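Local coordinates for protein ribokinase (Cryptococcus neoformans var. grubii serotype A, PDB 6CW5) that probably phosphorylates D-ribose at O-5 using ATP and a divalent metal ion, most likely magnesium, giving D-ribose 5-phosphate, at residues H140-N145 / Y286-L291. Sequence-based numbering, arbitrary orientation.
Sequences HLLVQN and YFVAGL
V288 and L291, one helical turn apart, meet L142 and H140 where helix 279-292 packs on the central sheet of the alpha/beta ribokinase (PfkB) fold. Strand 140-143 lies in that sheet between the parallel strands 15-18 and 167-170, and segment 286-291 of the helix runs along it in nearly the opposite direction, its axis 10.0 Å from that of strand 140-143 at closest approach and the two at 169°. Alternation along the strand turns H140 and L142 to the helix and L141 away from it.

The apolar part is carried by V288. Its CG2 lies 4.0 Å from CD2 of L142 and equally near CD1, so a single methyl meets both branches of the leucine fork. CG of L142 stands anti to its backbone N (chi1 -171°), which carries the fork out toward the helix. V288 also touches C15 and V169 on the flanking strands, spreading the contact over three strands. D281, the predicted proton acceptor, belongs to the same helix, its side chain about 8 Å from that of L142.

The second contact pairs an aromatic ring with aliphatic carbon. The H140 imidazole meets L291 obliquely, its NE2 3.8 Å and its CD2 4.1 Å from CB of L291.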
loop_
_atom_site.group_PDB
_atom_site.type_symbol
_atom_site.label_atom_id
_atom_site.label_comp_id
_atom_site.label_asym_id
_atom_site.label_seq_id
_atom_site.Cartn_x
_atom_site.Cartn_y
_atom_site.Cartn_z
ATOM N N HIS A 140 9.231 -16.305 -7.736
ATOM C CA HIS A 140 9.972 -15.068 -7.969
ATOM C C HIS A 140 9.002 -13.900 -8.025
ATOM O O HIS A 140 7.896 -14.037 -8.559
ATOM C CB HIS A 140 10.781 -15.148 -9.290
ATOM C CG HIS A 140 11.932 -16.102 -9.212
ATOM N ND1 HIS A 140 11.759 -17.468 -9.114
ATOM C CD2 HIS A 140 13.265 -15.885 -9.146
ATOM C CE1 HIS A 140 12.941 -18.051 -9.026
ATOM N NE2 HIS A 140 13.869 -17.116 -9.032
ATOM N N LEU A 141 9.434 -12.753 -7.493
ATOM C CA LEU A 141 8.686 -11.503 -7.551
ATOM C C LEU A 141 9.559 -10.437 -8.183
ATOM O O LEU A 141 10.733 -10.293 -7.820
ATOM C CB LEU A 141 8.236 -11.049 -6.164
ATOM C CG LEU A 141 7.618 -9.647 -6.074
ATOM C CD1 LEU A 141 6.158 -9.635 -6.648
ATOM C CD2 LEU A 141 7.645 -9.159 -4.610
ATOM N N LEU A 142 8.989 -9.683 -9.114
ATOM C CA LEU A 142 9.672 -8.545 -9.722
ATOM C C LEU A 142 8.850 -7.293 -9.470
ATOM O O LEU A 142 7.654 -7.272 -9.769
ATOM C CB LEU A 142 9.830 -8.802 -11.218
ATOM C CG LEU A 142 10.655 -7.932 -12.127
ATOM C CD1 LEU A 142 12.022 -7.598 -11.497
ATOM C CD2 LEU A 142 10.825 -8.709 -13.417
ATOM N N VAL A 143 9.484 -6.245 -8.925
ATOM C CA VAL A 143 8.802 -5.004 -8.584
ATOM C C VAL A 143 9.676 -3.837 -9.021
ATOM O O VAL A 143 10.890 -3.962 -9.167
ATOM C CB VAL A 143 8.458 -4.864 -7.077
ATOM C CG1 VAL A 143 7.173 -5.670 -6.725
ATOM C CG2 VAL A 143 9.634 -5.307 -6.196
ATOM N N GLN A 144 9.029 -2.706 -9.277
ATOM C CA GLN A 144 9.739 -1.478 -9.634
ATOM C C GLN A 144 9.109 -0.374 -8.823
ATOM O O GLN A 144 8.711 -0.624 -7.687
ATOM C CB GLN A 144 9.649 -1.183 -11.134
ATOM C CG GLN A 144 9.964 -2.435 -12.003
ATOM C CD GLN A 144 8.718 -3.269 -12.253
ATOM O OE1 GLN A 144 7.591 -2.752 -12.194
ATOM N NE2 GLN A 144 8.907 -4.572 -12.528
ATOM N N ASN A 145 8.964 0.833 -9.389
ATOM C CA ASN A 145 8.375 1.880 -8.561
ATOM C C ASN A 145 7.400 2.742 -9.352
ATOM O O ASN A 145 7.280 3.937 -9.078
ATOM C CB ASN A 145 9.455 2.780 -7.920
ATOM C CG ASN A 145 8.897 3.672 -6.795
ATOM O OD1 ASN A 145 8.057 3.230 -6.001
ATOM N ND2 ASN A 145 9.361 4.938 -6.726
ATOM N N TYR A 286 15.268 -10.731 -18.424
ATOM C CA TYR A 286 16.160 -11.841 -18.747
ATOM C C TYR A 286 16.933 -12.315 -17.521
ATOM O O TYR A 286 17.193 -13.518 -17.387
ATOM C CB TYR A 286 17.133 -11.453 -19.872
ATOM C CG TYR A 286 16.661 -11.951 -21.219
ATOM C CD1 TYR A 286 17.156 -13.143 -21.750
ATOM C CD2 TYR A 286 15.677 -11.261 -21.934
ATOM C CE1 TYR A 286 16.700 -13.628 -22.976
ATOM C CE2 TYR A 286 15.212 -11.740 -23.167
ATOM C CZ TYR A 286 15.733 -12.923 -23.675
ATOM O OH TYR A 286 15.288 -13.423 -24.879
ATOM N N PHE A 287 17.300 -11.400 -16.618
ATOM C CA PHE A 287 17.987 -11.823 -15.402
ATOM C C PHE A 287 17.089 -12.694 -14.539
ATOM O O PHE A 287 17.510 -13.743 -14.052
ATOM C CB PHE A 287 18.473 -10.604 -14.627
ATOM C CG PHE A 287 19.104 -10.941 -13.297
ATOM C CD1 PHE A 287 20.368 -11.518 -13.240
ATOM C CD2 PHE A 287 18.442 -10.659 -12.107
ATOM C CE1 PHE A 287 20.967 -11.825 -12.026
ATOM C CE2 PHE A 287 19.023 -10.966 -10.888
ATOM C CZ PHE A 287 20.294 -11.550 -10.845
ATOM N N VAL A 288 15.851 -12.262 -14.322
ATOM C CA VAL A 288 14.898 -13.070 -13.566
ATOM C C VAL A 288 14.643 -14.402 -14.261
ATOM O O VAL A 288 14.629 -15.460 -13.621
ATOM C CB VAL A 288 13.599 -12.275 -13.346
ATOM C CG1 VAL A 288 12.508 -13.171 -12.761
ATOM C CG2 VAL A 288 13.851 -11.059 -12.432
ATOM N N ALA A 289 14.462 -14.391 -15.585
ATOM C CA ALA A 289 14.294 -15.669 -16.269
ATOM C C ALA A 289 15.519 -16.553 -16.097
ATOM O O ALA A 289 15.393 -17.781 -16.051
ATOM C CB ALA A 289 14.014 -15.470 -17.757
ATOM N N GLY A 290 16.705 -15.947 -16.003
ATOM C CA GLY A 290 17.905 -16.723 -15.757
ATOM C C GLY A 290 17.930 -17.288 -14.351
ATOM O O GLY A 290 18.367 -18.415 -14.137
ATOM N N LEU A 291 17.463 -16.510 -13.371
ATOM C CA LEU A 291 17.338 -17.049 -12.019
ATOM C C LEU A 291 16.365 -18.224 -11.994
ATOM O O LEU A 291 16.638 -19.255 -11.369
ATOM C CB LEU A 291 16.900 -15.954 -11.048
ATOM C CG LEU A 291 17.879 -14.798 -10.793
ATOM C CD1 LEU A 291 17.267 -13.794 -9.843
ATOM C CD2 LEU A 291 19.195 -15.301 -10.260
#